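Local structure of betaine aldehyde dehydrogenase (Staphylococcus aureus subsp. aureus COL, 4QTO) at residues 367-378 against 399-410. The protein catalyses the NAD-dependent oxidation of betaine aldehyde to glycine betaine, as an enzyme of the aldehyde dehydrogenase family. Residues are numbered along the deposited sequence; the frame is centred on the assembly and turned at random. Where two conformers were deposited one is given.
Sequences YMDVAKAEGATI and TVITNCDTSMRI
Glu374 holds the start of helix 409-412 with both carboxylate oxygens. Glu374 OE2 accepts from Arg409 N at 2.6 Å. Glu374 OE1 takes Ile410 N at 3.1 Å, both through syn lone pairs. Glutamate suits this place: Met408, at the N-cap position, brings no side-chain oxygen to the first-turn N-H groups, and the negative charge probably also suits the N-terminal end of this short helix. With CG anti to the carbonyl carbon (chi1 -61°) and the chain extended beyond it, the acid reaches across while the Met408 side chain runs past it in the opposite direction. Met408 SD lies 4.0 Å from Ala376 CB and takes a weak hydrogen bond from Asp405 N. Arg409 NE is in a salt bridge with Glu413, which also accepts from Tyr367 OH, and NH1 hydrogen-bonds a triethylene glycol probably left from crystallisation; the Arg409 shank crosses Val370 at about a right angle.

Gly375, with positive phi, closes helix 358-373 in a Schellman motif: Ala376 N returns to Ala371 O and Gly375 N to Lys372 O. A CB here would press on Glu374 O, hence glycine. Thr377 and Thr402 then form an antiparallel hydrogen-bonded pair, N to O both ways at 2.9 Å. A water donates to Gly375 O and also bonds Thr377 OG1.

On the opposite sheet face from the threonines, Ile378 CD1 meets Ile401 CG1 at 3.7 Å. Small Ala371 lets Ile410 CG1 come within 3.9 Å of its CB, and the bent Met368 chain brings CE to Ile401 CD1.

Helix 358-373 lies over the isoleucine-bearing face of a seven-stranded sheet, probably that of the alpha/beta catalytic domain, as in other aldehyde dehydrogenases. Its end strand 377-380 pairs with 399-402; strand 419-425 flanks the latter's other edge, and helix 323-337 packs against Val400 and Thr402.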
loop_
_atom_site.group_PDB
_atom_site.type_symbol
_atom_site.label_atom_id
_atom_site.label_comp_id
_atom_site.label_asym_id
_atom_site.label_seq_id
_atom_site.Cartn_x
_atom_site.Cartn_y
_atom_site.Cartn_z
ATOM N N TYR A 367 -20.621 3.397 42.523
ATOM C CA TYR A 367 -19.171 3.254 42.510
ATOM C C TYR A 367 -18.485 4.022 43.638
ATOM O O TYR A 367 -17.400 3.639 44.075
ATOM C CB TYR A 367 -18.586 3.614 41.142
ATOM C CG TYR A 367 -18.504 2.443 40.229
ATOM C CD1 TYR A 367 -17.567 1.424 40.468
ATOM C CD2 TYR A 367 -19.296 2.347 39.082
ATOM C CE1 TYR A 367 -17.443 0.335 39.622
ATOM C CE2 TYR A 367 -19.180 1.255 38.229
ATOM C CZ TYR A 367 -18.255 0.256 38.496
ATOM O OH TYR A 367 -18.155 -0.830 37.632
ATOM N N MET A 368 -19.096 5.107 44.083
ATOM C CA MET A 368 -18.504 5.887 45.164
ATOM C C MET A 368 -18.456 5.035 46.443
ATOM O O MET A 368 -17.468 5.035 47.157
ATOM C CB MET A 368 -19.272 7.177 45.390
ATOM C CG MET A 368 -19.342 8.132 44.197
ATOM S SD MET A 368 -17.748 8.668 43.576
ATOM C CE MET A 368 -17.449 7.448 42.318
ATOM N N ASP A 369 -19.525 4.297 46.685
ATOM C CA ASP A 369 -19.613 3.394 47.819
ATOM C C ASP A 369 -18.542 2.311 47.716
ATOM O O ASP A 369 -17.873 1.986 48.697
ATOM C CB ASP A 369 -21.016 2.738 47.867
ATOM C CG ASP A 369 -22.139 3.740 48.144
ATOM O OD1 ASP A 369 -21.847 4.790 48.773
ATOM O OD2 ASP A 369 -23.308 3.464 47.722
ATOM N N VAL A 370 -18.386 1.751 46.522
ATOM C CA VAL A 370 -17.381 0.720 46.292
ATOM C C VAL A 370 -15.979 1.249 46.570
ATOM O O VAL A 370 -15.204 0.610 47.254
ATOM C CB VAL A 370 -17.460 0.169 44.852
ATOM C CG1 VAL A 370 -16.274 -0.727 44.540
ATOM C CG2 VAL A 370 -18.765 -0.575 44.656
ATOM N N ALA A 371 -15.681 2.438 46.067
ATOM C CA ALA A 371 -14.375 3.053 46.302
ATOM C C ALA A 371 -14.047 3.189 47.800
ATOM O O ALA A 371 -12.945 2.851 48.245
ATOM C CB ALA A 371 -14.311 4.430 45.615
ATOM N N LYS A 372 -14.968 3.758 48.539
ATOM C CA LYS A 372 -14.754 3.964 49.973
ATOM C C LYS A 372 -14.593 2.653 50.717
ATOM O O LYS A 372 -13.717 2.511 51.576
ATOM C CB LYS A 372 -15.899 4.753 50.558
ATOM C CG LYS A 372 -16.007 6.192 50.104
ATOM C CD LYS A 372 -17.287 6.722 50.742
ATOM C CE LYS A 372 -17.739 8.092 50.297
ATOM N NZ LYS A 372 -16.801 9.093 50.872
ATOM N N ALA A 373 -15.425 1.676 50.391
ATOM C CA ALA A 373 -15.348 0.362 51.066
ATOM C C ALA A 373 -13.999 -0.337 50.828
ATOM O O ALA A 373 -13.546 -1.133 51.650
ATOM C CB ALA A 373 -16.510 -0.512 50.616
ATOM N N GLU A 374 -13.368 -0.052 49.692
ATOM C CA GLU A 374 -12.060 -0.581 49.356
ATOM C C GLU A 374 -10.931 0.197 49.968
ATOM O O GLU A 374 -9.772 -0.165 49.797
ATOM C CB GLU A 374 -11.849 -0.492 47.828
ATOM C CG GLU A 374 -12.825 -1.265 47.035
ATOM C CD GLU A 374 -12.486 -1.226 45.547
ATOM O OE1 GLU A 374 -12.541 -0.159 44.849
ATOM O OE2 GLU A 374 -12.258 -2.340 45.101
ATOM N N GLY A 375 -11.247 1.321 50.614
ATOM C CA GLY A 375 -10.223 2.112 51.283
ATOM C C GLY A 375 -9.691 3.295 50.524
ATOM O O GLY A 375 -8.692 3.875 50.939
ATOM N N ALA A 376 -10.310 3.655 49.396
ATOM C CA ALA A 376 -9.872 4.816 48.644
ATOM C C ALA A 376 -10.512 6.062 49.230
ATOM O O ALA A 376 -11.496 6.000 49.934
ATOM C CB ALA A 376 -10.246 4.695 47.175
ATOM N N THR A 377 -9.916 7.215 48.947
ATOM C CA THR A 377 -10.418 8.499 49.449
ATOM C C THR A 377 -11.137 9.296 48.369
ATOM O O THR A 377 -10.583 9.448 47.298
ATOM C CB THR A 377 -9.214 9.338 49.929
ATOM O OG1 THR A 377 -8.696 8.741 51.146
ATOM C CG2 THR A 377 -9.606 10.752 50.216
ATOM N N ILE A 378 -12.358 9.795 48.652
ATOM C CA ILE A 378 -13.046 10.670 47.709
ATOM C C ILE A 378 -12.497 12.045 48.083
ATOM O O ILE A 378 -12.950 12.663 49.079
ATOM C CB ILE A 378 -14.575 10.639 47.869
ATOM C CG1 ILE A 378 -15.116 9.218 47.797
ATOM C CG2 ILE A 378 -15.235 11.517 46.820
ATOM C CD1 ILE A 378 -14.796 8.467 46.548
ATOM N N THR A 399 -15.287 14.547 40.269
ATOM C CA THR A 399 -14.755 13.827 41.407
ATOM C C THR A 399 -13.327 13.356 41.204
ATOM O O THR A 399 -12.955 12.939 40.091
ATOM C CB THR A 399 -15.661 12.588 41.612
ATOM O OG1 THR A 399 -17.029 13.010 41.776
ATOM C CG2 THR A 399 -15.247 11.737 42.783
ATOM N N VAL A 400 -12.516 13.431 42.265
ATOM C CA VAL A 400 -11.145 12.913 42.245
ATOM C C VAL A 400 -11.038 11.895 43.397
ATOM O O VAL A 400 -11.384 12.198 44.549
ATOM C CB VAL A 400 -10.077 13.995 42.474
ATOM C CG1 VAL A 400 -8.678 13.379 42.442
ATOM C CG2 VAL A 400 -10.207 15.104 41.437
ATOM N N ILE A 401 -10.580 10.693 43.058
ATOM C CA ILE A 401 -10.388 9.620 44.028
ATOM C C ILE A 401 -8.882 9.378 44.183
ATOM O O ILE A 401 -8.183 9.139 43.208
ATOM C CB ILE A 401 -11.132 8.341 43.594
ATOM C CG1 ILE A 401 -12.642 8.650 43.493
ATOM C CG2 ILE A 401 -10.878 7.215 44.579
ATOM C CD1 ILE A 401 -13.526 7.489 43.063
ATOM N N THR A 402 -8.410 9.427 45.424
ATOM C CA THR A 402 -6.998 9.262 45.755
ATOM C C THR A 402 -6.759 8.081 46.697
ATOM O O THR A 402 -7.697 7.420 47.140
ATOM C CB THR A 402 -6.447 10.537 46.412
ATOM O OG1 THR A 402 -7.187 10.824 47.601
ATOM C CG2 THR A 402 -6.533 11.727 45.470
ATOM N N ASN A 403 -5.484 7.813 46.992
ATOM C CA ASN A 403 -5.135 6.724 47.933
ATOM C C ASN A 403 -5.726 5.387 47.426
ATOM O O ASN A 403 -6.362 4.636 48.179
ATOM C CB ASN A 403 -5.594 7.033 49.361
ATOM C CG ASN A 403 -4.885 6.181 50.407
ATOM O OD1 ASN A 403 -3.767 5.729 50.195
ATOM N ND2 ASN A 403 -5.529 5.992 51.563
ATOM N N CYS A 404 -5.572 5.148 46.131
ATOM C CA CYS A 404 -6.069 3.910 45.525
ATOM C C CYS A 404 -4.932 3.117 44.862
ATOM O O CYS A 404 -3.785 3.589 44.791
ATOM C CB CYS A 404 -7.356 4.080 44.667
ATOM S SG CYS A 404 -7.761 5.516 43.666
ATOM N N ASP A 405 -5.213 1.866 44.509
ATOM C CA ASP A 405 -4.218 1.020 43.910
ATOM C C ASP A 405 -4.856 0.086 42.925
ATOM O O ASP A 405 -6.062 -0.086 42.885
ATOM C CB ASP A 405 -3.421 0.269 44.959
ATOM C CG ASP A 405 -4.206 -0.798 45.615
ATOM O OD1 ASP A 405 -4.298 -1.901 45.039
ATOM O OD2 ASP A 405 -4.632 -0.587 46.777
ATOM N N THR A 406 -4.007 -0.494 42.106
ATOM C CA THR A 406 -4.437 -1.315 40.988
ATOM C C THR A 406 -5.318 -2.516 41.346
ATOM O O THR A 406 -6.082 -2.995 40.499
ATOM C CB THR A 406 -3.207 -1.739 40.159
ATOM O OG1 THR A 406 -3.619 -2.184 38.868
ATOM C CG2 THR A 406 -2.388 -2.809 40.869
ATOM N N SER A 407 -5.280 -2.965 42.602
ATOM C CA SER A 407 -6.121 -4.090 43.000
ATOM C C SER A 407 -7.594 -3.718 43.163
ATOM O O SER A 407 -8.463 -4.600 43.221
ATOM C CB SER A 407 -5.636 -4.663 44.348
ATOM O OG SER A 407 -5.913 -3.783 45.425
ATOM N N MET A 408 -7.888 -2.427 43.245
ATOM C CA MET A 408 -9.256 -1.977 43.505
ATOM C C MET A 408 -10.214 -1.984 42.336
ATOM O O MET A 408 -9.833 -1.675 41.212
ATOM C CB MET A 408 -9.218 -0.555 44.052
ATOM C CG MET A 408 -8.491 -0.402 45.366
ATOM S SD MET A 408 -8.444 1.331 45.854
ATOM C CE MET A 408 -7.691 1.153 47.488
ATOM N N ARG A 409 -11.484 -2.284 42.612
ATOM C CA ARG A 409 -12.504 -2.211 41.568
ATOM C C ARG A 409 -12.643 -0.817 40.948
ATOM O O ARG A 409 -12.881 -0.691 39.743
ATOM C CB ARG A 409 -13.880 -2.624 42.119
ATOM C CG ARG A 409 -14.001 -4.077 42.524
ATOM C CD ARG A 409 -15.445 -4.388 42.929
ATOM N NE ARG A 409 -16.372 -4.105 41.841
ATOM C CZ ARG A 409 -17.678 -3.904 41.958
ATOM N NH1 ARG A 409 -18.279 -3.935 43.145
ATOM N NH2 ARG A 409 -18.388 -3.630 40.874
ATOM N N ILE A 410 -12.491 0.226 41.767
ATOM C CA ILE A 410 -12.651 1.602 41.273
ATOM C C ILE A 410 -11.569 1.926 40.244
ATOM O O ILE A 410 -11.791 2.769 39.387
ATOM C CB ILE A 410 -12.713 2.637 42.425
ATOM C CG1 ILE A 410 -13.163 4.038 41.949
ATOM C CG2 ILE A 410 -11.386 2.732 43.175
ATOM C CD1 ILE A 410 -14.602 4.154 41.524
HETATM O O HOH W 1 -7.945 6.345 51.703
#